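Local coordinates for protein zinc-finger (PDB 3RMQ) that is of unknown function but binds a zinc ion through one histidine and three cysteines, as expected of a zinc-finger family protein, at residues M4-A12 with Y19-Q27. The protein carries 1 engineered substitution. Residues are numbered along the deposited sequence; the frame is centred on the assembly and turned at random.
Sequences MQRYLWQQA and YDTARHRVQ
R6 swings CG anti to its own N (chi1 175°) and then bends at chi2, which carries its guanidinium back to the carboxylate of D20, itself turned anti to N. This bridge lies at the open end of the antiparallel beta hairpin 7-12/15-20 of the zinc-finger domain. The grip is side-on and bidentate: NE of R6 meets OD1 of D20 at 2.7 Å and NH2 of R6 meets OD2 of D20 at 2.9 Å, both on syn sides, although the two planes are twisted 41° apart. A22 N donates to D20 OD1 from the opposite face of the carboxylate, closing an Asx turn, and in one of its two modelled conformers R23 NE makes a longer, less certain salt bridge to D20 OD2. Y7 OH lies over the centre of the R6 guanidinium.

Hairpin pairing is evident from the hydrogen-bonded pair L8-Y19: L8 N reaches Y19 O at 3.1 Å and Y19 N reaches L8 O at 2.8 Å. Beyond it, T21 N donates almost straight to R6 O (2.8 Å, 171° at the hydrogen).

On the face bearing L8 and Y19, these two side chains run alongside each other, L8 CB 3.7 Å from Y19 CE1, while V26 CG2 sits above one face of the Y19 ring, offset toward its rim. Y7, on the other face of the hairpin, packs against L66 and A69 of helix 60-69, the helix that carries the zinc ligand C62. Farther along the strand, Q10 NE2 is held by Q11 O and D48 O, and its OE1 rests 3.4 Å from V26 CG1.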
HETATM    1  N   MSE A   4      13.125 -12.533  10.464  1.00 35.96           N
HETATM    2  CA  MSE A   4      12.342 -11.274  10.202  1.00 33.30           C
HETATM    3  C   MSE A   4      11.404 -11.448   8.997  1.00 25.89           C
HETATM    4  O   MSE A   4      11.743 -12.139   8.007  1.00 25.82           O
HETATM    5  CB  MSE A   4      13.290 -10.110   9.962  1.00 35.93           C
HETATM    6  CG  MSE A   4      12.594  -8.777   9.827  1.00 38.80           C
HETATM    7 SE   MSE A   4      13.846  -7.274   9.598  0.55 34.21          SE
HETATM    8  CE  MSE A   4      12.641  -5.811  10.073  1.00 61.02           C
ATOM      9  N   GLN A   5      10.200 -10.867   9.056  1.00 21.64           N
ATOM     10  CA  GLN A   5       9.276 -11.076   7.949  1.00 20.97           C
ATOM     11  C   GLN A   5       9.724 -10.225   6.780  1.00 20.04           C
ATOM     12  O   GLN A   5      10.307  -9.164   6.984  1.00 20.21           O
ATOM     13  CB  GLN A   5       7.837 -10.697   8.364  1.00 16.15           C
ATOM     14  CG  GLN A   5       7.321 -11.628   9.495  1.00 14.82           C
ATOM     15  CD  GLN A   5       5.866 -11.375   9.849  1.00 18.06           C
ATOM     16  OE1 GLN A   5       5.232 -10.490   9.278  1.00 20.87           O
ATOM     17  NE2 GLN A   5       5.345 -12.127  10.833  1.00 15.91           N
ATOM     18  N   ARG A   6       9.390 -10.647   5.556  1.00 15.31           N
ATOM     19  CA  ARG A   6       9.857  -9.928   4.371  1.00 15.71           C
ATOM     20  C   ARG A   6       9.165  -8.581   4.264  1.00 16.22           C
ATOM     21  O   ARG A   6       9.784  -7.598   3.824  1.00 15.84           O
ATOM     22  CB  ARG A   6       9.561 -10.732   3.116  1.00 16.86           C
ATOM     23  CG  ARG A   6       9.907  -9.981   1.800  1.00 20.91           C
ATOM     24  CD  ARG A   6      11.448  -9.759   1.655  1.00 22.02           C
ATOM     25  NE  ARG A   6      11.701  -9.001   0.438  1.00 19.43           N
ATOM     26  CZ  ARG A   6      11.668  -9.516  -0.800  1.00 18.95           C
ATOM     27  NH1 ARG A   6      11.463 -10.832  -1.006  1.00 21.85           N
ATOM     28  NH2 ARG A   6      11.884  -8.717  -1.834  1.00 22.08           N
ATOM     29  N   TYR A   7       7.873  -8.530   4.628  1.00 15.04           N
ATOM     30  CA  TYR A   7       7.119  -7.276   4.494  1.00 13.16           C
ATOM     31  C   TYR A   7       6.477  -6.908   5.822  1.00 15.77           C
ATOM     32  O   TYR A   7       5.874  -7.755   6.482  1.00 15.45           O
ATOM     33  CB  TYR A   7       5.974  -7.438   3.486  1.00 15.84           C
ATOM     34  CG  TYR A   7       6.468  -7.792   2.097  1.00 17.86           C
ATOM     35  CD1 TYR A   7       7.113  -6.836   1.314  1.00 18.62           C
ATOM     36  CD2 TYR A   7       6.370  -9.097   1.616  1.00 18.31           C
ATOM     37  CE1 TYR A   7       7.576  -7.152   0.047  1.00 16.34           C
ATOM     38  CE2 TYR A   7       6.847  -9.424   0.352  1.00 16.93           C
ATOM     39  CZ  TYR A   7       7.460  -8.445  -0.408  1.00 21.54           C
ATOM     40  OH  TYR A   7       7.953  -8.728  -1.663  1.00 23.14           O
ATOM     41  N   LEU A   8       6.511  -5.631   6.150  1.00 11.71           N
ATOM     42  CA  LEU A   8       5.889  -5.159   7.411  1.00 13.00           C
ATOM     43  C   LEU A   8       5.130  -3.872   7.115  1.00 15.90           C
ATOM     44  O   LEU A   8       5.402  -3.197   6.104  1.00 15.05           O
ATOM     45  CB  LEU A   8       6.944  -4.880   8.485  1.00 14.50           C
ATOM     46  CG  LEU A   8       7.669  -6.121   9.083  1.00 15.81           C
ATOM     47  CD1 LEU A   8       8.736  -5.670   9.994  1.00 19.35           C
ATOM     48  CD2 LEU A   8       6.628  -7.042   9.855  1.00 16.15           C
ATOM     49  N   TRP A   9       4.215  -3.519   8.011  1.00 13.30           N
ATOM     50  CA  TRP A   9       3.442  -2.297   7.888  1.00 14.30           C
ATOM     51  C   TRP A   9       4.136  -1.151   8.609  1.00 15.51           C
ATOM     52  O   TRP A   9       4.808  -1.383   9.640  1.00 12.50           O
ATOM     53  CB  TRP A   9       2.014  -2.519   8.490  1.00 13.78           C
ATOM     54  CG  TRP A   9       1.227  -3.514   7.692  1.00 16.72           C
ATOM     55  CD1 TRP A   9       1.254  -4.896   7.808  1.00 17.62           C
ATOM     56  CD2 TRP A   9       0.306  -3.215   6.623  1.00 16.89           C
ATOM     57  NE1 TRP A   9       0.395  -5.452   6.857  1.00 15.74           N
ATOM     58  CE2 TRP A   9      -0.210  -4.447   6.149  1.00 16.85           C
ATOM     59  CE3 TRP A   9      -0.145  -2.012   6.030  1.00 15.70           C
ATOM     60  CZ2 TRP A   9      -1.146  -4.524   5.074  1.00 18.82           C
ATOM     61  CZ3 TRP A   9      -1.107  -2.090   4.956  1.00 17.06           C
ATOM     62  CH2 TRP A   9      -1.577  -3.334   4.509  1.00 19.48           C
ATOM     63  N   GLN A  10       3.943   0.072   8.102  1.00 12.15           N
ATOM     64  CA  GLN A  10       4.414   1.265   8.800  1.00 12.00           C
ATOM     65  C   GLN A  10       3.559   2.465   8.408  1.00 16.05           C
ATOM     66  O   GLN A  10       3.400   2.740   7.210  1.00 15.26           O
ATOM     67  CB  GLN A  10       5.897   1.540   8.448  1.00 13.56           C
ATOM     68  CG  GLN A  10       6.433   2.894   8.975  1.00 18.54           C
ATOM     69  CD  GLN A  10       6.395   2.970  10.497  1.00 19.90           C
ATOM     70  OE1 GLN A  10       6.918   2.077  11.166  1.00 16.76           O
ATOM     71  NE2 GLN A  10       5.749   4.014  11.050  1.00 16.34           N
ATOM     72  N   GLN A  11       3.012   3.157   9.399  1.00 13.77           N
ATOM     73  CA  GLN A  11       2.177   4.347   9.109  1.00 14.27           C
ATOM     74  C   GLN A  11       3.109   5.506   8.768  1.00 16.57           C
ATOM     75  O   GLN A  11       4.143   5.737   9.456  1.00 14.02           O
ATOM     76  CB  GLN A  11       1.333   4.736  10.313  1.00 14.47           C
ATOM     77  CG  GLN A  11       0.408   5.965  10.008  1.00 13.89           C
ATOM     78  CD  GLN A  11      -0.537   6.232  11.128  1.00 14.23           C
ATOM     79  OE1 GLN A  11      -1.570   5.553  11.259  1.00 14.33           O
ATOM     80  NE2 GLN A  11      -0.187   7.189  11.993  1.00 15.08           N
ATOM     81  N   ALA A  12       2.773   6.250   7.710  1.00 15.38           N
ATOM     82  CA  ALA A  12       3.542   7.444   7.363  1.00 14.34           C
ATOM     83  C   ALA A  12       2.791   8.236   6.320  1.00 18.74           C
ATOM     84  O   ALA A  12       2.131   7.670   5.450  1.00 16.35           O
ATOM     85  CB  ALA A  12       4.940   7.043   6.812  1.00 14.34           C
ATOM     86  N   TYR A  19       6.302  -1.939   3.736  1.00 15.89           N
ATOM     87  CA  TYR A  19       7.654  -1.813   3.185  1.00 13.94           C
ATOM     88  C   TYR A  19       8.365  -3.175   3.121  1.00 16.91           C
ATOM     89  O   TYR A  19       8.005  -4.132   3.839  1.00 13.65           O
ATOM     90  CB  TYR A  19       8.486  -0.770   3.970  1.00 13.85           C
ATOM     91  CG  TYR A  19       8.870  -1.176   5.353  1.00 14.05           C
ATOM     92  CD1 TYR A  19       7.960  -1.091   6.412  1.00 15.27           C
ATOM     93  CD2 TYR A  19      10.147  -1.656   5.627  1.00 17.97           C
ATOM     94  CE1 TYR A  19       8.305  -1.503   7.692  1.00 18.38           C
ATOM     95  CE2 TYR A  19      10.505  -2.073   6.903  1.00 20.42           C
ATOM     96  CZ  TYR A  19       9.582  -1.983   7.932  1.00 19.93           C
ATOM     97  OH  TYR A  19       9.942  -2.385   9.198  1.00 19.21           O
ATOM     98  N   ASP A  20       9.362  -3.244   2.244  1.00 16.77           N
ATOM     99  CA  ASP A  20      10.197  -4.445   2.054  1.00 17.12           C
ATOM    100  C   ASP A  20      11.345  -4.352   3.084  1.00 15.69           C
ATOM    101  O   ASP A  20      12.206  -3.433   3.006  1.00 18.27           O
ATOM    102  CB  ASP A  20      10.740  -4.406   0.629  1.00 18.66           C
ATOM    103  CG  ASP A  20      11.450  -5.684   0.225  1.00 23.86           C
ATOM    104  OD1 ASP A  20      11.941  -6.396   1.140  1.00 18.81           O
ATOM    105  OD2 ASP A  20      11.526  -5.977  -1.004  1.00 19.46           O
ATOM    106  N   THR A  21      11.373  -5.270   4.045  1.00 15.78           N
ATOM    107  CA  THR A  21      12.326  -5.165   5.152  1.00 15.69           C
ATOM    108  C   THR A  21      13.713  -5.594   4.661  1.00 19.27           C
ATOM    109  O   THR A  21      14.670  -5.497   5.427  1.00 19.52           O
ATOM    110  CB  THR A  21      11.959  -6.098   6.322  1.00 18.20           C
ATOM    111  OG1 THR A  21      12.115  -7.462   5.885  1.00 17.67           O
ATOM    112  CG2 THR A  21      10.469  -5.864   6.771  1.00 16.19           C
ATOM    113  N   ALA A  22      13.808  -6.103   3.420  1.00 15.19           N
ATOM    114  CA  ALA A  22      15.147  -6.395   2.828  1.00 22.71           C
ATOM    115  C   ALA A  22      15.730  -5.131   2.218  1.00 23.53           C
ATOM    116  O   ALA A  22      16.896  -5.135   1.807  1.00 22.57           O
ATOM    117  CB  ALA A  22      15.060  -7.446   1.751  1.00 21.75           C
ATOM    118  N   ARG A  23      14.922  -4.070   2.128  0.51 19.50           N
ATOM    119  CA  ARG A  23      15.356  -2.819   1.490  0.51 23.02           C
ATOM    120  C   ARG A  23      15.448  -1.650   2.468  0.51 25.04           C
ATOM    121  O   ARG A  23      16.295  -0.779   2.309  0.51 24.42           O
ATOM    122  CB  ARG A  23      14.412  -2.416   0.354  0.51 23.11           C
ATOM    123  CG  ARG A  23      14.357  -3.357  -0.843  0.51 25.08           C
ATOM    124  CD  ARG A  23      13.153  -2.951  -1.717  0.51 26.06           C
ATOM    125  NE  ARG A  23      12.990  -3.670  -2.982  0.51 28.26           N
ATOM    126  CZ  ARG A  23      13.817  -3.570  -4.020  0.51 28.35           C
ATOM    127  NH1 ARG A  23      14.922  -2.835  -3.919  0.51 28.91           N
ATOM    128  NH2 ARG A  23      13.562  -4.231  -5.147  0.51 26.78           N
ATOM    129  N   HIS A  24      14.581  -1.621   3.474  1.00 20.62           N
ATOM    130  CA  HIS A  24      14.544  -0.503   4.399  1.00 18.27           C
ATOM    131  C   HIS A  24      14.484  -0.915   5.853  1.00 21.80           C
ATOM    132  O   HIS A  24      13.910  -1.954   6.187  1.00 19.14           O
ATOM    133  CB  HIS A  24      13.340   0.396   4.114  1.00 20.12           C
ATOM    134  CG  HIS A  24      13.297   0.891   2.713  1.00 22.97           C
ATOM    135  ND1 HIS A  24      14.043   1.970   2.287  1.00 27.73           N
ATOM    136  CD2 HIS A  24      12.632   0.433   1.624  1.00 23.94           C
ATOM    137  CE1 HIS A  24      13.817   2.168   0.997  1.00 27.14           C
ATOM    138  NE2 HIS A  24      12.969   1.249   0.572  1.00 26.27           N
ATOM    139  N   ARG A  25      15.058  -0.053   6.693  1.00 25.97           N
ATOM    140  CA  ARG A  25      14.873  -0.081   8.145  1.00 32.08           C
ATOM    141  C   ARG A  25      14.142   1.181   8.494  1.00 34.53           C
ATOM    142  O   ARG A  25      14.614   2.255   8.146  1.00 44.64           O
ATOM    143  CB  ARG A  25      16.235   0.005   8.816  1.00 42.04           C
ATOM    144  CG  ARG A  25      16.538  -1.114   9.750  1.00 51.56           C
ATOM    145  CD  ARG A  25      18.033  -1.197  10.034  1.00 53.96           C
ATOM    146  NE  ARG A  25      18.450  -2.591  10.079  1.00 54.81           N
ATOM    147  CZ  ARG A  25      19.685  -3.004  10.348  1.00 58.46           C
ATOM    148  NH1 ARG A  25      19.948  -4.302  10.366  1.00 57.17           N
ATOM    149  NH2 ARG A  25      20.652  -2.126  10.601  1.00 60.96           N
ATOM    150  N   VAL A  26      13.036   1.097   9.221  1.00 25.21           N
ATOM    151  CA  VAL A  26      12.289   2.297   9.585  1.00 25.28           C
ATOM    152  C   VAL A  26      12.861   3.041  10.790  1.00 28.86           C
ATOM    153  O   VAL A  26      13.291   2.400  11.741  1.00 31.83           O
ATOM    154  CB  VAL A  26      10.828   1.910   9.969  1.00 34.77           C
ATOM    155  CG1 VAL A  26      10.139   3.077  10.644  1.00 35.50           C
ATOM    156  CG2 VAL A  26      10.108   1.480   8.768  1.00 34.96           C
ATOM    157  N   GLN A  27      12.798   4.381  10.783  1.00 24.01           N
ATOM    158  CA  GLN A  27      13.310   5.187  11.896  1.00 30.63           C
ATOM    159  C   GLN A  27      12.683   6.562  11.802  1.00 31.88           C
ATOM    160  O   GLN A  27      12.484   7.087  10.697  1.00 28.08           O
ATOM    161  CB  GLN A  27      14.827   5.300  11.823  1.00 40.95           C
ATOM    162  CG  GLN A  27      15.418   6.402  12.699  1.00 52.97           C
ATOM    163  CD  GLN A  27      16.812   6.806  12.231  1.00 64.69           C
ATOM    164  OE1 GLN A  27      17.709   5.964  12.140  1.00 71.76           O
ATOM    165  NE2 GLN A  27      16.985   8.086  11.881  1.00 65.19           N
TER